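Long-range contacts in DUF4785 domain-containing protein (Legionella pneumophila subsp. pneumophila, PDB 4KH9), which is of unknown function but binds calcium ions and probably combines an N-terminal beta-rich domain with two E-set domains: residues R45-K50 against I161-V166; G70-I75 against Q122-I127; E85-T90 against K139-T144. One frame throughout, in Å; residues are numbered along the deposited sequence.

Contact 1 (R45-K50 against I161-V166)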
loop_
_atom_site.group_PDB
_atom_site.type_symbol
_atom_site.label_atom_id
_atom_site.label_comp_id
_atom_site.label_asym_id
_atom_site.label_seq_id
_atom_site.Cartn_x
_atom_site.Cartn_y
_atom_site.Cartn_z
ATOM N N ARG A 45 5.967 -4.835 -9.155
ATOM C CA ARG A 45 5.877 -4.921 -10.601
ATOM C C ARG A 45 4.455 -5.361 -11.039
ATOM O O ARG A 45 3.814 -6.155 -10.367
ATOM C CB ARG A 45 6.928 -5.852 -11.163
ATOM C CG ARG A 45 8.345 -5.269 -11.026
ATOM C CD ARG A 45 9.427 -6.189 -11.604
ATOM N NE ARG A 45 9.746 -7.322 -10.747
ATOM C CZ ARG A 45 10.651 -7.291 -9.778
ATOM N NH1 ARG A 45 11.331 -6.176 -9.531
ATOM N NH2 ARG A 45 10.878 -8.371 -9.037
ATOM N N SER A 46 3.991 -4.824 -12.158
ATOM C CA SER A 46 2.692 -5.101 -12.788
ATOM C C SER A 46 2.913 -5.519 -14.220
ATOM O O SER A 46 3.688 -4.877 -14.947
ATOM C CB SER A 46 1.809 -3.852 -12.747
ATOM O OG SER A 46 0.659 -3.984 -13.585
ATOM N N TYR A 47 2.210 -6.551 -14.636
ATOM C CA TYR A 47 2.238 -7.111 -15.980
ATOM C C TYR A 47 0.866 -6.915 -16.628
ATOM O O TYR A 47 0.419 -7.726 -17.421
ATOM C CB TYR A 47 2.623 -8.621 -15.918
ATOM C CG TYR A 47 4.038 -8.875 -15.429
ATOM C CD1 TYR A 47 4.356 -8.796 -14.072
ATOM C CD2 TYR A 47 5.043 -9.252 -16.313
ATOM C CE1 TYR A 47 5.663 -9.006 -13.622
ATOM C CE2 TYR A 47 6.349 -9.457 -15.876
ATOM C CZ TYR A 47 6.648 -9.356 -14.529
ATOM O OH TYR A 47 7.933 -9.575 -14.111
ATOM N N GLY A 48 0.170 -5.879 -16.230
ATOM C CA GLY A 48 -1.149 -5.608 -16.778
ATOM C C GLY A 48 -1.609 -4.237 -16.384
ATOM O O GLY A 48 -0.793 -3.388 -15.983
ATOM N N TYR A 49 -2.892 -4.004 -16.532
ATOM C CA TYR A 49 -3.476 -2.721 -16.169
ATOM C C TYR A 49 -4.921 -2.916 -15.708
ATOM O O TYR A 49 -5.531 -3.972 -15.938
ATOM C CB TYR A 49 -3.396 -1.695 -17.327
ATOM C CG TYR A 49 -4.275 -2.026 -18.528
ATOM C CD1 TYR A 49 -3.804 -2.837 -19.562
ATOM C CD2 TYR A 49 -5.553 -1.477 -18.656
ATOM C CE1 TYR A 49 -4.585 -3.101 -20.689
ATOM C CE2 TYR A 49 -6.358 -1.769 -19.757
ATOM C CZ TYR A 49 -5.862 -2.574 -20.776
ATOM O OH TYR A 49 -6.621 -2.811 -21.895
ATOM N N LYS A 50 -5.466 -1.865 -15.066
ATOM C CA LYS A 50 -6.846 -1.839 -14.586
ATOM C C LYS A 50 -7.422 -0.515 -14.911
ATOM O O LYS A 50 -6.706 0.480 -14.798
ATOM C CB LYS A 50 -6.963 -2.102 -13.057
ATOM C CG LYS A 50 -6.616 -3.507 -12.603
ATOM C CD LYS A 50 -6.801 -3.672 -11.102
ATOM C CE LYS A 50 -6.510 -5.086 -10.666
ATOM N NZ LYS A 50 -6.416 -5.195 -9.187
ATOM N N ILE A 161 6.562 -9.808 -21.386
ATOM C CA ILE A 161 7.815 -9.571 -20.643
ATOM C C ILE A 161 7.891 -8.045 -20.314
ATOM O O ILE A 161 8.870 -7.593 -19.734
ATOM C CB ILE A 161 9.073 -10.103 -21.398
ATOM C CG1 ILE A 161 9.266 -9.377 -22.756
ATOM C CG2 ILE A 161 8.969 -11.642 -21.591
ATOM C CD1 ILE A 161 10.692 -9.507 -23.432
ATOM N N THR A 162 6.842 -7.277 -20.666
ATOM C CA THR A 162 6.758 -5.830 -20.398
ATOM C C THR A 162 6.058 -5.618 -19.065
ATOM O O THR A 162 4.920 -6.071 -18.871
ATOM C CB THR A 162 6.065 -5.045 -21.524
ATOM O OG1 THR A 162 6.826 -5.166 -22.713
ATOM C CG2 THR A 162 5.936 -3.538 -21.193
ATOM N N TYR A 163 6.758 -4.954 -18.124
ATOM C CA TYR A 163 6.178 -4.698 -16.823
ATOM C C TYR A 163 6.422 -3.269 -16.382
ATOM O O TYR A 163 7.331 -2.594 -16.883
ATOM C CB TYR A 163 6.722 -5.676 -15.765
ATOM C CG TYR A 163 8.221 -5.628 -15.592
ATOM C CD1 TYR A 163 8.812 -4.739 -14.694
ATOM C CD2 TYR A 163 9.055 -6.503 -16.294
ATOM C CE1 TYR A 163 10.189 -4.724 -14.492
ATOM C CE2 TYR A 163 10.440 -6.480 -16.114
ATOM C CZ TYR A 163 10.998 -5.600 -15.197
ATOM O OH TYR A 163 12.352 -5.571 -14.988
ATOM N N LEU A 164 5.596 -2.821 -15.445
ATOM C CA LEU A 164 5.707 -1.516 -14.812
ATOM C C LEU A 164 6.248 -1.724 -13.437
ATOM O O LEU A 164 5.701 -2.548 -12.703
ATOM C CB LEU A 164 4.347 -0.803 -14.762
ATOM C CG LEU A 164 4.344 0.604 -14.153
ATOM C CD1 LEU A 164 5.029 1.603 -15.079
ATOM C CD2 LEU A 164 2.951 1.045 -13.828
ATOM N N GLU A 165 7.322 -1.014 -13.073
ATOM C CA GLU A 165 7.873 -1.121 -11.717
ATOM C C GLU A 165 7.630 0.210 -10.954
ATOM O O GLU A 165 7.902 1.262 -11.487
ATOM C CB GLU A 165 9.358 -1.496 -11.756
ATOM C CG GLU A 165 9.908 -1.741 -10.362
ATOM C CD GLU A 165 11.320 -2.291 -10.333
ATOM O OE1 GLU A 165 11.507 -3.441 -10.787
ATOM O OE2 GLU A 165 12.228 -1.597 -9.818
ATOM N N VAL A 166 7.063 0.137 -9.731
ATOM C CA VAL A 166 6.765 1.303 -8.895
ATOM C C VAL A 166 7.309 1.065 -7.494
ATOM O O VAL A 166 7.364 -0.084 -7.034
ATOM C CB VAL A 166 5.253 1.643 -8.841
ATOM C CG1 VAL A 166 4.696 1.901 -10.232
ATOM C CG2 VAL A 166 4.446 0.560 -8.113
#

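Contact 2 (G70-I75 against Q122-I127)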
loop_
_atom_site.group_PDB
_atom_site.type_symbol
_atom_site.label_atom_id
_atom_site.label_comp_id
_atom_site.label_asym_id
_atom_site.label_seq_id
_atom_site.Cartn_x
_atom_site.Cartn_y
_atom_site.Cartn_z
ATOM N N GLY A 70 -2.739 -15.165 -24.719
ATOM C CA GLY A 70 -3.238 -15.706 -23.462
ATOM C C GLY A 70 -3.369 -14.742 -22.312
ATOM O O GLY A 70 -3.249 -15.153 -21.152
ATOM N N ALA A 71 -3.714 -13.467 -22.600
ATOM C CA ALA A 71 -3.962 -12.509 -21.546
ATOM C C ALA A 71 -5.240 -12.870 -20.802
ATOM O O ALA A 71 -6.145 -13.489 -21.381
ATOM C CB ALA A 71 -4.059 -11.095 -22.105
ATOM N N VAL A 72 -5.310 -12.500 -19.519
ATOM C CA VAL A 72 -6.491 -12.789 -18.697
ATOM C C VAL A 72 -7.268 -11.472 -18.481
ATOM O O VAL A 72 -6.676 -10.461 -18.137
ATOM C CB VAL A 72 -6.082 -13.469 -17.378
ATOM C CG1 VAL A 72 -7.307 -13.747 -16.507
ATOM C CG2 VAL A 72 -5.308 -14.790 -17.654
ATOM N N VAL A 73 -8.567 -11.486 -18.775
ATOM C CA VAL A 73 -9.436 -10.301 -18.713
ATOM C C VAL A 73 -10.575 -10.530 -17.702
ATOM O O VAL A 73 -11.217 -11.580 -17.710
ATOM C CB VAL A 73 -9.980 -9.939 -20.119
ATOM C CG1 VAL A 73 -10.889 -8.701 -20.083
ATOM C CG2 VAL A 73 -8.825 -9.723 -21.111
ATOM N N ARG A 74 -10.803 -9.515 -16.834
ATOM C CA ARG A 74 -11.867 -9.544 -15.836
ATOM C C ARG A 74 -12.718 -8.275 -15.936
ATOM O O ARG A 74 -12.187 -7.167 -15.937
ATOM C CB ARG A 74 -11.286 -9.712 -14.420
ATOM C CG ARG A 74 -12.356 -9.844 -13.322
ATOM C CD ARG A 74 -11.804 -10.205 -11.964
ATOM N NE ARG A 74 -10.838 -9.234 -11.441
ATOM C CZ ARG A 74 -9.524 -9.438 -11.369
ATOM N NH1 ARG A 74 -8.994 -10.568 -11.821
ATOM N NH2 ARG A 74 -8.728 -8.505 -10.860
ATOM N N ILE A 75 -14.039 -8.444 -16.009
ATOM C CA ILE A 75 -14.989 -7.331 -16.077
ATOM C C ILE A 75 -15.982 -7.489 -14.920
ATOM O O ILE A 75 -16.699 -8.488 -14.879
ATOM C CB ILE A 75 -15.693 -7.320 -17.454
ATOM C CG1 ILE A 75 -14.673 -7.270 -18.612
ATOM C CG2 ILE A 75 -16.785 -6.214 -17.544
ATOM C CD1 ILE A 75 -15.004 -8.318 -19.723
ATOM N N GLN A 122 -20.737 -11.274 -13.562
ATOM C CA GLN A 122 -19.294 -11.093 -13.792
ATOM C C GLN A 122 -18.865 -11.772 -15.108
ATOM O O GLN A 122 -19.576 -12.658 -15.596
ATOM C CB GLN A 122 -18.508 -11.684 -12.605
ATOM C CG GLN A 122 -17.050 -11.249 -12.519
ATOM C CD GLN A 122 -16.327 -11.924 -11.379
ATOM O OE1 GLN A 122 -16.731 -11.848 -10.211
ATOM N NE2 GLN A 122 -15.211 -12.564 -11.689
ATOM N N ALA A 123 -17.719 -11.343 -15.682
ATOM C CA ALA A 123 -17.125 -11.943 -16.872
ATOM C C ALA A 123 -15.613 -12.002 -16.727
ATOM O O ALA A 123 -14.965 -10.976 -16.535
ATOM C CB ALA A 123 -17.514 -11.184 -18.128
HETATM N N MSE A 124 -15.059 -13.221 -16.761
HETATM C CA MSE A 124 -13.615 -13.457 -16.685
HETATM C C MSE A 124 -13.223 -14.498 -17.729
HETATM O O MSE A 124 -13.922 -15.491 -17.894
HETATM C CB MSE A 124 -13.168 -13.891 -15.280
HETATM C CG MSE A 124 -11.630 -14.007 -15.147
HETATM SE SE MSE A 124 -11.069 -14.328 -13.315
HETATM C CE MSE A 124 -9.125 -14.099 -13.413
ATOM N N LEU A 125 -12.106 -14.275 -18.423
ATOM C CA LEU A 125 -11.662 -15.212 -19.432
ATOM C C LEU A 125 -10.192 -15.090 -19.705
ATOM O O LEU A 125 -9.586 -14.036 -19.542
ATOM C CB LEU A 125 -12.441 -15.040 -20.784
ATOM C CG LEU A 125 -12.018 -13.889 -21.712
ATOM C CD1 LEU A 125 -12.270 -14.246 -23.169
ATOM C CD2 LEU A 125 -12.683 -12.545 -21.317
ATOM N N GLN A 126 -9.639 -16.177 -20.200
ATOM C CA GLN A 126 -8.293 -16.140 -20.728
ATOM C C GLN A 126 -8.453 -16.237 -22.237
ATOM O O GLN A 126 -9.113 -17.156 -22.727
ATOM C CB GLN A 126 -7.402 -17.228 -20.137
ATOM C CG GLN A 126 -5.977 -17.105 -20.672
ATOM C CD GLN A 126 -5.008 -18.060 -20.014
ATOM O OE1 GLN A 126 -5.319 -19.241 -19.728
ATOM N NE2 GLN A 126 -3.797 -17.583 -19.834
ATOM N N ILE A 127 -7.863 -15.302 -22.959
ATOM C CA ILE A 127 -7.975 -15.256 -24.418
ATOM C C ILE A 127 -7.223 -16.449 -25.005
ATOM O O ILE A 127 -6.075 -16.700 -24.604
ATOM C CB ILE A 127 -7.482 -13.903 -25.016
ATOM C CG1 ILE A 127 -8.223 -12.721 -24.370
ATOM C CG2 ILE A 127 -7.664 -13.899 -26.550
ATOM C CD1 ILE A 127 -7.633 -11.312 -24.723
#

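Contact 3 (E85-T90 against K139-T144)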
loop_
_atom_site.group_PDB
_atom_site.type_symbol
_atom_site.label_atom_id
_atom_site.label_comp_id
_atom_site.label_asym_id
_atom_site.label_seq_id
_atom_site.Cartn_x
_atom_site.Cartn_y
_atom_site.Cartn_z
ATOM N N GLU A 85 -24.579 -8.267 -22.155
ATOM C CA GLU A 85 -24.055 -9.358 -22.998
ATOM C C GLU A 85 -22.928 -8.736 -23.785
ATOM O O GLU A 85 -23.116 -7.645 -24.343
ATOM C CB GLU A 85 -25.141 -9.956 -23.906
ATOM C CG GLU A 85 -25.763 -11.234 -23.387
ATOM C CD GLU A 85 -26.856 -11.798 -24.279
ATOM O OE1 GLU A 85 -26.707 -11.758 -25.523
ATOM O OE2 GLU A 85 -27.851 -12.319 -23.725
ATOM N N LEU A 86 -21.750 -9.338 -23.761
ATOM C CA LEU A 86 -20.595 -8.708 -24.344
ATOM C C LEU A 86 -20.094 -9.377 -25.609
ATOM O O LEU A 86 -20.168 -10.592 -25.771
ATOM C CB LEU A 86 -19.440 -8.674 -23.297
ATOM C CG LEU A 86 -19.703 -7.809 -22.011
ATOM C CD1 LEU A 86 -18.682 -8.111 -20.931
ATOM C CD2 LEU A 86 -19.727 -6.290 -22.301
ATOM N N LEU A 87 -19.511 -8.548 -26.477
ATOM C CA LEU A 87 -18.861 -8.955 -27.722
ATOM C C LEU A 87 -17.396 -8.559 -27.665
ATOM O O LEU A 87 -17.030 -7.626 -26.934
ATOM C CB LEU A 87 -19.539 -8.314 -28.954
ATOM C CG LEU A 87 -21.038 -8.567 -29.150
ATOM C CD1 LEU A 87 -21.623 -7.598 -30.176
ATOM C CD2 LEU A 87 -21.309 -10.007 -29.562
ATOM N N ILE A 88 -16.574 -9.226 -28.452
ATOM C CA ILE A 88 -15.166 -8.876 -28.532
ATOM C C ILE A 88 -14.709 -8.968 -30.009
ATOM O O ILE A 88 -14.969 -9.944 -30.724
ATOM C CB ILE A 88 -14.263 -9.710 -27.572
ATOM C CG1 ILE A 88 -12.828 -9.118 -27.474
ATOM C CG2 ILE A 88 -14.308 -11.216 -27.880
ATOM C CD1 ILE A 88 -11.954 -9.628 -26.259
ATOM N N LYS A 89 -14.021 -7.927 -30.434
ATOM C CA LYS A 89 -13.444 -7.837 -31.757
ATOM C C LYS A 89 -11.960 -8.156 -31.603
ATOM O O LYS A 89 -11.272 -7.544 -30.800
ATOM C CB LYS A 89 -13.722 -6.447 -32.341
ATOM C CG LYS A 89 -13.625 -6.366 -33.857
ATOM C CD LYS A 89 -14.009 -4.973 -34.314
ATOM C CE LYS A 89 -14.179 -4.882 -35.813
ATOM N NZ LYS A 89 -14.561 -3.510 -36.249
ATOM N N THR A 90 -11.479 -9.164 -32.328
ATOM C CA THR A 90 -10.075 -9.577 -32.238
ATOM C C THR A 90 -9.182 -8.580 -33.000
ATOM O O THR A 90 -9.726 -7.738 -33.731
ATOM C CB THR A 90 -9.925 -11.013 -32.803
ATOM O OG1 THR A 90 -10.212 -10.988 -34.217
ATOM C CG2 THR A 90 -10.825 -12.008 -32.091
ATOM N N LYS A 139 -17.077 -4.763 -26.472
ATOM C CA LYS A 139 -18.265 -3.973 -26.761
ATOM C C LYS A 139 -19.498 -4.632 -26.151
ATOM O O LYS A 139 -19.585 -5.858 -26.011
ATOM C CB LYS A 139 -18.425 -3.842 -28.303
ATOM C CG LYS A 139 -19.475 -2.837 -28.799
ATOM C CD LYS A 139 -19.844 -3.086 -30.263
ATOM C CE LYS A 139 -19.140 -2.178 -31.243
ATOM N NZ LYS A 139 -19.728 -0.810 -31.257
ATOM N N SER A 140 -20.451 -3.797 -25.804
ATOM C CA SER A 140 -21.749 -4.215 -25.313
ATOM C C SER A 140 -22.619 -4.582 -26.507
ATOM O O SER A 140 -22.530 -3.936 -27.547
ATOM C CB SER A 140 -22.368 -3.073 -24.518
ATOM O OG SER A 140 -23.456 -3.574 -23.779
ATOM N N LYS A 141 -23.460 -5.598 -26.375
ATOM C CA LYS A 141 -24.363 -6.014 -27.452
ATOM C C LYS A 141 -25.536 -4.995 -27.531
ATOM O O LYS A 141 -25.994 -4.636 -28.620
ATOM C CB LYS A 141 -24.832 -7.455 -27.181
ATOM C CG LYS A 141 -25.501 -8.145 -28.357
ATOM C CD LYS A 141 -25.792 -9.631 -28.069
ATOM C CE LYS A 141 -24.549 -10.489 -27.905
ATOM N NZ LYS A 141 -24.858 -11.916 -27.617
ATOM N N ASP A 142 -25.981 -4.511 -26.361
ATOM C CA ASP A 142 -27.047 -3.515 -26.222
ATOM C C ASP A 142 -26.864 -2.743 -24.897
ATOM O O ASP A 142 -25.968 -3.069 -24.119
ATOM C CB ASP A 142 -28.429 -4.201 -26.268
ATOM C CG ASP A 142 -28.702 -5.160 -25.113
ATOM O OD1 ASP A 142 -27.732 -5.546 -24.404
ATOM O OD2 ASP A 142 -29.878 -5.525 -24.917
ATOM N N ILE A 143 -27.684 -1.740 -24.638
ATOM C CA ILE A 143 -27.650 -1.045 -23.359
ATOM C C ILE A 143 -29.084 -1.004 -22.852
ATOM O O ILE A 143 -30.001 -0.835 -23.642
ATOM C CB ILE A 143 -26.965 0.360 -23.367
ATOM C CG1 ILE A 143 -27.659 1.366 -24.322
ATOM C CG2 ILE A 143 -25.468 0.253 -23.657
ATOM C CD1 ILE A 143 -27.150 2.839 -24.250
ATOM N N THR A 144 -29.279 -1.240 -21.562
ATOM C CA THR A 144 -30.587 -1.182 -20.918
ATOM C C THR A 144 -30.407 -0.373 -19.619
ATOM O O THR A 144 -29.268 -0.155 -19.209
ATOM C CB THR A 144 -31.207 -2.585 -20.671
ATOM O OG1 THR A 144 -30.580 -3.178 -19.542
ATOM C CG2 THR A 144 -31.162 -3.520 -21.894
HETATM O O HOH W 1 -22.217 -12.472 -26.058
#

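Contact 1 (R45-K50 against I161-V166)
The side chain of Tyr163 lies against those of Tyr47 and Arg45, and offers each a different part. Its CB stands over the centre of the Tyr47 ring, 3.8 Å from CE2 of Tyr47, and makes a CH-pi contact close to the ring normal. The two rings run side by side with their planes inclined at 39°, too oblique for either a stack or an edge-to-face pair. A chi1 of 59° sets CG of Tyr163 between its own backbone N and carbonyl carbon, and the ring then lies alongside Arg45, where CD of Arg45 comes within 3.3 Å of CE1 of Tyr163. Beneath these side chains, Ser46 and Leu164 form an antiparallel hydrogen-bonded pair, with Ser46 N to Leu164 O at 2.9 Å and Leu164 N to Ser46 O at 2.8 Å. Strand 44-46 thereby borders the sheet of the central, E-set region, while the chain continues into strand 48-54 of a second sheet. At this switch Ser46 OG accepts from Gly48 N at 3.3 Å, an ST turn, and also bonds to Ser256 O. Farther along, Arg45 NH1 forms a salt bridge with Glu165 OE1 at 3.0 Å. The carboxylate oxygen lies in the guanidinium plane, but the arginine nitrogen arrives from above the carboxylate plane; the bend of the Arg45 chain at chi3 (-77°) and the extended Glu165 chain bring the two groups together.

Contact 2 (G70-I75 against Q122-I127)
The Arg74 guanidinium meets Met124, deposited as selenomethionine, at its edge: the methyl CE of Met124 lies in the guanidinium plane, 3.9 Å from NH1 of Arg74. The Gln122 amide stands steeply to that plane, at 74°, and only brushes the aliphatic part of Arg74; Gln122 is poorly ordered and Arg74 has two conformers, so this corner is loosely defined. At the other end the Gln126 amide uses its edge too. Its NE2 donates to Gly70 O at 2.8 Å, with the acceptor close to the amide plane, and the extended Gln126 chain, CG anti to the backbone N (chi1 -177°), carries the amide to the loop before strand 72-77. Between these ends, CG1 of Val72 packs on CE of Met124 at 3.6 Å. The other face is apolar: CD2 of Leu125 rests on CB of Val73 at 3.9 Å, and CD1 of Ile127 reaches CG2 of Val73. Paired backbone bonds at Val73-Leu125 and Ile75-Ala123, plus Ile127 N to Ala71 O at 3.0 Å, hold the strands nearly antiparallel. Ile75, Leu125 and Ile127 turn to Leu98, Leu138 and Phe136, inside a beta sandwich, with strand 123-126 at one edge of its sheet.

Contact 3 (E85-T90 against K139-T144)
Glu85 and Lys141 provide the charged part of this contact. Lys141 NZ reaches Glu85 OE1 at 2.8 Å, a salt bridge in which the ammonium group meets the carboxylate on its anti side, 20° out of plane. The two chains cross at a slant: Glu85 stays extended beyond CG, whereas Lys141 bends at chi3 (-66°), which turns CE and NZ back over the start of strand 86-89. A water completes the grip, accepting from Lys141 NZ at 3.1 Å and donating to Leu86 O at 2.8 Å, so the ammonium is tied directly to the Glu85 side chain and, through the water, to the backbone of the neighbouring Leu86.

Backbone hydrogen bonds supply the framework. Leu87 and Lys139 form an antiparallel hydrogen-bonded pair, with Leu87 N to Lys139 O at 2.7 Å and Lys139 N to Leu87 O at 2.9 Å. One step on, where strand 135-140 has ended, Lys141 N still donates to Glu85 O at 2.9 Å and prolongs the ladder into the loop. Ser140 OG donates to Asp142 O, a bond within the segment just past the strand end.

Apolar contact across the segments is slight and falls mainly to Leu87. Its CD2 lies 3.7 Å from CE of Lys141, the side chains crossing at about a right angle, so the lysine presents methylene to the leucine and charge to Glu85. Leu86 instead packs the sheet against the rest of the N-terminal sandwich, touching Leu58, Leu98 and Leu138.

Lys141 thus links the strands through its backbone N, its methylenes and its ammonium. With both Glu85 and Lys141 exposed, solvent probably screens the ion pair, and the backbone ladder is likely to carry much of the pairing.

The three contacts show how one kind of pairing, antiparallel strands, takes on different chemistry with its place in the fold. Contacts 2 and 3 belong to the two facing sheets of the N-terminal sandwich and meet in its interior, where CD1 of Ile75 lies 3.9 Å from CD1 of Leu86; contact 2 is the more extensively buried and mostly apolar, while contact 3 ends in an exposed loop and an ion pair. Contact 1 shares a sheet with contact 2 through strand 48-54, yet its pairing joins the central region. There aromatic packing and a salt bridge on a partly exposed face replace the aliphatic interior.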